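Local coordinates for Cag-Z (Helicobacter pylori, PDB 1S2X), which is of unknown function but is encoded in the cag pathogenicity island, which specifies a type IV secretion system, and probably serves that system, at residues D22-L27 with L80-L85; A86-C91 with Y179-K184. The protein carries 1 engineered substitution. One frame throughout, in Å; residues are numbered along the deposited sequence.

Interaction 1 (D22-L27 with L80-L85); sequences DSNSSL and LNNLVL
N24 makes the largest single contribution to this contact, laying its side-chain amide against N82 and the backbone of L83 on helix 74-101. It is the first residue to leave helical geometry after helix 14-23, and its CB points at the opposing helix. With chi1 at -86°, CG stands anti to the carbonyl carbon, which sends the amide across to the helix surface. The two ends of the amide then do different things. OD1 comes within 3.2 Å of N82 CB, while ND2 lies 4.0 Å from L83 CA and turns back in a weak hydrogen bond to the carbonyl of I20 in the preceding helix 14-23. The amides of N24 and N82 are tilted 39° from each other, and N24 OD1 and N82 ND2 are 4.2 Å apart, too far for a direct bond. A water fills the role of go-between: it donates to N24 OD1 at 2.8 Å and accepts from N82 ND2 at 2.6 Å. L27 adds a looser touch, its CD1 4.4 Å from N82 ND2. The side chain of L83 touches I20 and L21 of helix 14-23 and F122 and E126 of helix 105-135. Only 149 Å² is buried, so the chemistry implies a light, partly hydrated seam in which a water on OD1 and a weak bond on ND2 probably restrain the N24 amide just past the end of helix 14-23.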
ATOM      1  N   ASP A  22      -7.388   6.403  10.948  1.00 56.05           N
ATOM      2  CA  ASP A  22      -8.660   7.108  10.871  1.00 58.21           C
ATOM      3  C   ASP A  22      -8.522   8.480  10.221  1.00 57.02           C
ATOM      4  O   ASP A  22      -9.366   8.940   9.453  1.00 62.65           O
ATOM      5  CB  ASP A  22      -9.257   7.296  12.268  1.00 67.82           C
ATOM      6  CG  ASP A  22      -9.228   6.040  13.116  1.00 70.72           C
ATOM      7  OD1 ASP A  22      -9.516   4.960  12.566  1.00 76.77           O
ATOM      8  OD2 ASP A  22      -8.923   6.141  14.327  1.00 69.21           O
ATOM      9  N   SER A  23      -7.428   9.161  10.543  1.00 50.38           N
ATOM     10  CA  SER A  23      -7.198  10.487   9.985  1.00 57.94           C
ATOM     11  C   SER A  23      -7.157  10.454   8.459  1.00 62.92           C
ATOM     12  O   SER A  23      -7.646  11.375   7.810  1.00 82.77           O
ATOM     13  CB  SER A  23      -5.889  11.059  10.535  1.00 61.42           C
ATOM     14  OG  SER A  23      -5.365  12.079   9.710  1.00 66.23           O
ATOM     15  N   ASN A  24      -6.566   9.401   7.922  1.00 58.80           N
ATOM     16  CA  ASN A  24      -6.273   9.229   6.515  1.00 53.39           C
ATOM     17  C   ASN A  24      -7.203   8.234   5.836  1.00 47.43           C
ATOM     18  O   ASN A  24      -6.944   7.793   4.715  1.00 53.63           O
ATOM     19  CB  ASN A  24      -4.831   8.728   6.339  1.00 53.60           C
ATOM     20  CG  ASN A  24      -3.792   9.823   6.293  1.00 60.17           C
ATOM     21  OD1 ASN A  24      -3.706  10.590   5.334  1.00 60.63           O
ATOM     22  ND2 ASN A  24      -2.962   9.899   7.332  1.00 62.75           N
ATOM     23  N   SER A  25      -8.275   7.839   6.510  1.00 47.47           N
ATOM     24  CA  SER A  25      -9.078   6.728   6.010  1.00 48.84           C
ATOM     25  C   SER A  25      -9.978   7.130   4.855  1.00 51.31           C
ATOM     26  O   SER A  25     -10.652   6.262   4.283  1.00 39.11           O
ATOM     27  CB  SER A  25      -9.931   6.138   7.140  1.00 49.15           C
ATOM     28  OG  SER A  25     -11.136   6.858   7.302  1.00 55.96           O
ATOM     29  N   SER A  26     -10.016   8.410   4.486  1.00 42.68           N
ATOM     30  CA  SER A  26     -11.022   8.772   3.492  1.00 49.27           C
ATOM     31  C   SER A  26     -10.672   8.241   2.108  1.00 43.98           C
ATOM     32  O   SER A  26     -11.568   7.810   1.381  1.00 48.28           O
ATOM     33  CB  SER A  26     -11.232  10.292   3.379  1.00 55.59           C
ATOM     34  OG  SER A  26     -12.252  10.535   2.408  1.00 54.00           O
ATOM     35  N   LEU A  27      -9.390   8.283   1.737  1.00 42.68           N
ATOM     36  CA  LEU A  27      -9.099   7.810   0.378  1.00 43.01           C
ATOM     37  C   LEU A  27      -9.447   6.334   0.215  1.00 47.70           C
ATOM     38  O   LEU A  27      -9.677   5.877  -0.907  1.00 58.36           O
ATOM     39  CB  LEU A  27      -7.644   8.092   0.030  1.00 40.23           C
ATOM     40  CG  LEU A  27      -7.393   9.429  -0.677  1.00 48.16           C
ATOM     41  CD1 LEU A  27      -5.912   9.605  -0.974  1.00 43.91           C
ATOM     42  CD2 LEU A  27      -8.212   9.543  -1.959  1.00 37.76           C
ATOM     43  N   LEU A  80      -1.069   6.175   0.588  1.00 37.57           N
ATOM     44  CA  LEU A  80       0.154   5.697   1.219  1.00 36.68           C
ATOM     45  C   LEU A  80       1.161   6.807   1.492  1.00 43.10           C
ATOM     46  O   LEU A  80       1.766   6.795   2.571  1.00 35.87           O
ATOM     47  CB  LEU A  80       0.809   4.614   0.356  1.00 27.44           C
ATOM     48  CG  LEU A  80       0.002   3.308   0.370  1.00 27.78           C
ATOM     49  CD1 LEU A  80       0.546   2.341  -0.662  1.00 28.86           C
ATOM     50  CD2 LEU A  80       0.011   2.739   1.786  1.00 28.14           C
ATOM     51  N   ASN A  81       1.335   7.725   0.544  1.00 38.88           N
ATOM     52  CA  ASN A  81       2.266   8.832   0.783  1.00 46.69           C
ATOM     53  C   ASN A  81       1.824   9.647   1.993  1.00 39.99           C
ATOM     54  O   ASN A  81       2.618   9.972   2.874  1.00 48.18           O
ATOM     55  CB  ASN A  81       2.386   9.722  -0.460  1.00 51.15           C
ATOM     56  CG  ASN A  81       3.515  10.723  -0.359  1.00 58.33           C
ATOM     57  OD1 ASN A  81       4.600  10.523  -0.922  1.00 69.19           O
ATOM     58  ND2 ASN A  81       3.284  11.823   0.358  1.00 64.96           N
ATOM     59  N   ASN A  82       0.546  10.005   2.058  1.00 40.93           N
ATOM     60  CA  ASN A  82      -0.001  10.760   3.173  1.00 35.86           C
ATOM     61  C   ASN A  82       0.219  10.046   4.504  1.00 52.11           C
ATOM     62  O   ASN A  82       0.656  10.635   5.485  1.00 44.63           O
ATOM     63  CB  ASN A  82      -1.499  10.982   2.991  1.00 34.09           C
ATOM     64  CG  ASN A  82      -1.790  11.820   1.758  1.00 42.55           C
ATOM     65  OD1 ASN A  82      -0.854  12.277   1.098  1.00 44.33           O
ATOM     66  ND2 ASN A  82      -3.073  12.005   1.465  1.00 52.02           N
ATOM     67  N   LEU A  83      -0.108   8.756   4.521  1.00 51.24           N
ATOM     68  CA  LEU A  83       0.066   7.921   5.694  1.00 36.30           C
ATOM     69  C   LEU A  83       1.514   7.854   6.144  1.00 31.51           C
ATOM     70  O   LEU A  83       1.839   8.008   7.317  1.00 52.55           O
ATOM     71  CB  LEU A  83      -0.413   6.483   5.400  1.00 34.51           C
ATOM     72  CG  LEU A  83      -0.202   5.527   6.583  1.00 35.02           C
ATOM     73  CD1 LEU A  83      -1.547   5.096   7.140  1.00 42.81           C
ATOM     74  CD2 LEU A  83       0.640   4.333   6.172  1.00 29.53           C
ATOM     75  N   VAL A  84       2.404   7.591   5.188  1.00 30.28           N
ATOM     76  CA  VAL A  84       3.825   7.483   5.495  1.00 34.41           C
ATOM     77  C   VAL A  84       4.365   8.792   6.069  1.00 48.24           C
ATOM     78  O   VAL A  84       5.133   8.756   7.035  1.00 39.43           O
ATOM     79  CB  VAL A  84       4.640   7.085   4.257  1.00 38.07           C
ATOM     80  CG1 VAL A  84       6.141   7.245   4.491  1.00 37.73           C
ATOM     81  CG2 VAL A  84       4.297   5.648   3.880  1.00 31.36           C
ATOM     82  N   LEU A  85       3.951   9.898   5.460  1.00 46.30           N
ATOM     83  CA  LEU A  85       4.392  11.217   5.889  1.00 44.49           C
ATOM     84  C   LEU A  85       3.924  11.489   7.317  1.00 48.18           C
ATOM     85  O   LEU A  85       4.720  11.876   8.176  1.00 41.82           O
ATOM     86  CB  LEU A  85       3.889  12.281   4.918  1.00 40.19           C
ATOM     87  CG  LEU A  85       4.370  13.713   5.169  1.00 45.05           C
ATOM     88  CD1 LEU A  85       5.882  13.814   5.043  1.00 42.19           C
ATOM     89  CD2 LEU A  85       3.682  14.676   4.217  1.00 53.02           C
TER
HETATM   90  O   HOH W   1      -4.642  10.299   2.733  1.00 49.43           O

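Interaction 2 (A86-C91 with Y179-K184); sequences ASYNRC and YIILSK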
ATOM      1  N   ALA A  86       2.631  11.272   7.524  1.00 43.57           N
ATOM      2  CA  ALA A  86       1.966  11.527   8.788  1.00 36.22           C
ATOM      3  C   ALA A  86       2.579  10.693   9.921  1.00 42.06           C
ATOM      4  O   ALA A  86       2.639  11.213  11.037  1.00 47.96           O
ATOM      5  CB  ALA A  86       0.472  11.250   8.733  1.00 30.83           C
ATOM      6  N   SER A  87       2.991   9.482   9.609  1.00 37.58           N
ATOM      7  CA  SER A  87       3.637   8.533  10.499  1.00 39.45           C
ATOM      8  C   SER A  87       5.045   9.022  10.847  1.00 45.10           C
ATOM      9  O   SER A  87       5.488   8.937  11.990  1.00 40.27           O
ATOM     10  CB  SER A  87       3.701   7.141   9.862  1.00 40.57           C
ATOM     11  OG  SER A  87       2.441   6.490   9.850  1.00 40.49           O
ATOM     12  N   TYR A  88       5.734   9.537   9.833  1.00 38.13           N
ATOM     13  CA  TYR A  88       7.074  10.084   9.956  1.00 43.25           C
ATOM     14  C   TYR A  88       7.104  11.311  10.871  1.00 46.91           C
ATOM     15  O   TYR A  88       7.980  11.444  11.710  1.00 42.20           O
ATOM     16  CB  TYR A  88       7.619  10.509   8.599  1.00 49.96           C
ATOM     17  CG  TYR A  88       8.957  11.212   8.646  1.00 47.63           C
ATOM     18  CD1 TYR A  88       9.074  12.547   8.293  1.00 40.81           C
ATOM     19  CD2 TYR A  88      10.102  10.530   9.036  1.00 51.91           C
ATOM     20  CE1 TYR A  88      10.294  13.197   8.333  1.00 43.10           C
ATOM     21  CE2 TYR A  88      11.324  11.174   9.075  1.00 50.18           C
ATOM     22  CZ  TYR A  88      11.417  12.500   8.722  1.00 42.18           C
ATOM     23  OH  TYR A  88      12.637  13.134   8.768  1.00 35.30           O
ATOM     24  N   ASN A  89       6.114  12.161  10.651  1.00 47.16           N
ATOM     25  CA  ASN A  89       5.914  13.403  11.368  1.00 44.44           C
ATOM     26  C   ASN A  89       5.607  13.132  12.835  1.00 49.98           C
ATOM     27  O   ASN A  89       6.081  13.876  13.695  1.00 41.34           O
ATOM     28  CB  ASN A  89       4.797  14.198  10.708  1.00 46.01           C
ATOM     29  CG  ASN A  89       5.234  14.896   9.434  1.00 49.04           C
ATOM     30  OD1 ASN A  89       4.393  15.398   8.680  1.00 42.18           O
ATOM     31  ND2 ASN A  89       6.535  14.949   9.177  1.00 40.55           N
ATOM     32  N   ARG A  90       4.841  12.088  13.118  1.00 48.68           N
ATOM     33  CA  ARG A  90       4.558  11.677  14.496  1.00 48.16           C
ATOM     34  C   ARG A  90       5.799  11.106  15.168  1.00 43.51           C
ATOM     35  O   ARG A  90       6.189  11.475  16.278  1.00 37.56           O
ATOM     36  CB  ARG A  90       3.424  10.654  14.507  1.00 45.34           C
ATOM     37  CG  ARG A  90       3.019  10.096  15.856  1.00 45.50           C
ATOM     38  CD  ARG A  90       2.948  11.164  16.936  1.00 55.54           C
ATOM     39  NE  ARG A  90       3.047  10.578  18.276  1.00 53.36           N
ATOM     40  CZ  ARG A  90       2.640  11.184  19.385  1.00 55.49           C
ATOM     41  NH1 ARG A  90       2.770  10.573  20.552  1.00 50.82           N
ATOM     42  NH2 ARG A  90       2.102  12.395  19.339  1.00 38.14           N
ATOM     43  N   CYS A  91       6.475  10.170  14.503  1.00 38.07           N
ATOM     44  CA  CYS A  91       7.673   9.577  15.088  1.00 42.83           C
ATOM     45  C   CYS A  91       8.808  10.574  15.270  1.00 54.39           C
ATOM     46  O   CYS A  91       9.594  10.447  16.220  1.00 58.44           O
ATOM     47  CB  CYS A  91       8.148   8.401  14.223  1.00 41.30           C
ATOM     48  SG  CYS A  91       6.920   7.063  14.128  1.00 38.15           S
ATOM     49  N   TYR A 179      13.128   5.481   7.714  1.00 52.60           N
ATOM     50  CA  TYR A 179      13.523   4.585   8.789  1.00 52.25           C
ATOM     51  C   TYR A 179      14.959   4.909   9.212  1.00 52.57           C
ATOM     52  O   TYR A 179      15.248   4.960  10.403  1.00 46.22           O
ATOM     53  CB  TYR A 179      13.426   3.117   8.381  1.00 50.62           C
ATOM     54  CG  TYR A 179      14.019   2.162   9.393  1.00 48.11           C
ATOM     55  CD1 TYR A 179      15.297   1.639   9.254  1.00 45.03           C
ATOM     56  CD2 TYR A 179      13.277   1.788  10.507  1.00 49.34           C
ATOM     57  CE1 TYR A 179      15.819   0.770  10.189  1.00 51.76           C
ATOM     58  CE2 TYR A 179      13.790   0.920  11.451  1.00 48.38           C
ATOM     59  CZ  TYR A 179      15.059   0.417  11.283  1.00 52.57           C
ATOM     60  OH  TYR A 179      15.572  -0.451  12.218  1.00 71.94           O
ATOM     61  N   ILE A 180      15.817   5.077   8.212  1.00 50.75           N
ATOM     62  CA  ILE A 180      17.204   5.465   8.462  1.00 45.46           C
ATOM     63  C   ILE A 180      17.218   6.667   9.401  1.00 45.03           C
ATOM     64  O   ILE A 180      17.762   6.644  10.497  1.00 59.75           O
ATOM     65  CB  ILE A 180      17.938   5.837   7.168  1.00 50.31           C
ATOM     66  CG1 ILE A 180      18.231   4.639   6.256  1.00 50.09           C
ATOM     67  CG2 ILE A 180      19.220   6.594   7.463  1.00 68.44           C
ATOM     68  CD1 ILE A 180      17.848   3.316   6.888  1.00 62.38           C
ATOM     69  N   ILE A 181      16.565   7.719   8.927  1.00 39.87           N
ATOM     70  CA  ILE A 181      16.496   8.965   9.678  1.00 46.27           C
ATOM     71  C   ILE A 181      16.007   8.735  11.102  1.00 51.55           C
ATOM     72  O   ILE A 181      16.685   9.106  12.060  1.00 49.40           O
ATOM     73  CB  ILE A 181      15.595   9.982   8.949  1.00 43.59           C
ATOM     74  CG1 ILE A 181      16.031  10.299   7.518  1.00 40.72           C
ATOM     75  CG2 ILE A 181      15.468  11.269   9.748  1.00 53.36           C
ATOM     76  CD1 ILE A 181      15.336  11.519   6.952  1.00 41.20           C
ATOM     77  N   LEU A 182      14.840   8.129  11.257  1.00 49.52           N
ATOM     78  CA  LEU A 182      14.206   7.982  12.556  1.00 43.92           C
ATOM     79  C   LEU A 182      14.996   7.094  13.504  1.00 49.73           C
ATOM     80  O   LEU A 182      14.877   7.185  14.728  1.00 43.22           O
ATOM     81  CB  LEU A 182      12.804   7.385  12.381  1.00 39.53           C
ATOM     82  CG  LEU A 182      11.723   8.349  11.905  1.00 44.55           C
ATOM     83  CD1 LEU A 182      10.411   7.610  11.657  1.00 43.14           C
ATOM     84  CD2 LEU A 182      11.504   9.469  12.911  1.00 37.07           C
ATOM     85  N   SER A 183      15.813   6.198  12.955  1.00 51.54           N
ATOM     86  CA  SER A 183      16.463   5.250  13.849  1.00 54.57           C
ATOM     87  C   SER A 183      17.858   5.683  14.292  1.00 59.86           C
ATOM     88  O   SER A 183      18.470   4.937  15.070  1.00 54.64           O
ATOM     89  CB  SER A 183      16.552   3.892  13.143  1.00 50.52           C
ATOM     90  OG  SER A 183      17.435   3.989  12.036  1.00 48.85           O
ATOM     91  N   LYS A 184      18.329   6.822  13.810  1.00 64.75           N
ATOM     92  CA  LYS A 184      19.678   7.320  13.998  1.00 78.04           C
ATOM     93  C   LYS A 184      20.236   7.071  15.397  1.00 82.61           C
ATOM     94  O   LYS A 184      19.868   7.746  16.349  1.00 54.63           O
ATOM     95  CB  LYS A 184      19.757   8.836  13.717  1.00 79.35           C
ATOM     96  CG  LYS A 184      21.044   9.436  14.265  1.00 82.11           C
ATOM     97  CD  LYS A 184      22.239   8.873  13.517  1.00 86.33           C
ATOM     98  CE  LYS A 184      22.215   9.286  12.059  1.00 92.20           C
ATOM     99  NZ  LYS A 184      23.120  10.439  11.772  1.00 99.26           N
TER
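Y88 and C91, three residues or about one turn apart on helix 74-101, form the hollow that receives L182 of helix 161-183, a local piece of parallel helix packing within this all-helical protein. The two short segments run almost in the same direction, 12° apart, and their axes come no nearer than 10.8 Å. At that spacing the side chains must span the gap, and the main bump is L182. Its CB points toward the other helix, and chi1 of -78° places CG anti to the carbonyl carbon, so that the branched end reaches across. CD1 settles between the two partners, 3.5 Å from C91 CB and 3.9 Å from Y88 CD2. The second methyl, L182 CD2, makes its nearest approach to the backbone carbon C91 C, at 3.7 Å. L182 CD1 meets the Y88 ring obliquely.

The tyrosine shapes the other flank of the hollow. Its CB does not aim at helix 161-183, but CG anti to the backbone N (chi1 174°) carries the ring end across toward I181. There the two side chains cross at about a right angle, with I181 CG2 at the ring edge, near the ring plane. K178, a turn earlier on the same helix as I181, makes a cation-pi contact with this ring. Helix 105-135 also packs here, I115 on C91 and F119 on L182; C91 and L182 are buried, whereas I181 is exposed. The pair buries 217 Å² and is apolar in character, apart from the phenol oxygen at its outer end: Y88 OH sits 3.5 Å from I181 CG2 and 3.6 Å from I181 CD1.

Overall arrangement
Interactions 1 and 2 share helix 74-101, using the consecutive ranges 80-85 and 86-91, and their centres lie 16 Å apart. They come in series along the chain: 22-27 meets 80-85 before 86-91 meets 179-184. The first joins the loop that follows helix 14-23 to the shared helix; the second joins that helix to the end of helix 161-183. They adjoin directly, N24 ND2 lying 3.9 Å from A86 CB. Helix 105-135 touches the shared helix at both places, through F122 on L83 and S87. Helix 74-101 thus links N-terminal and C-terminal parts of one all-helical chain.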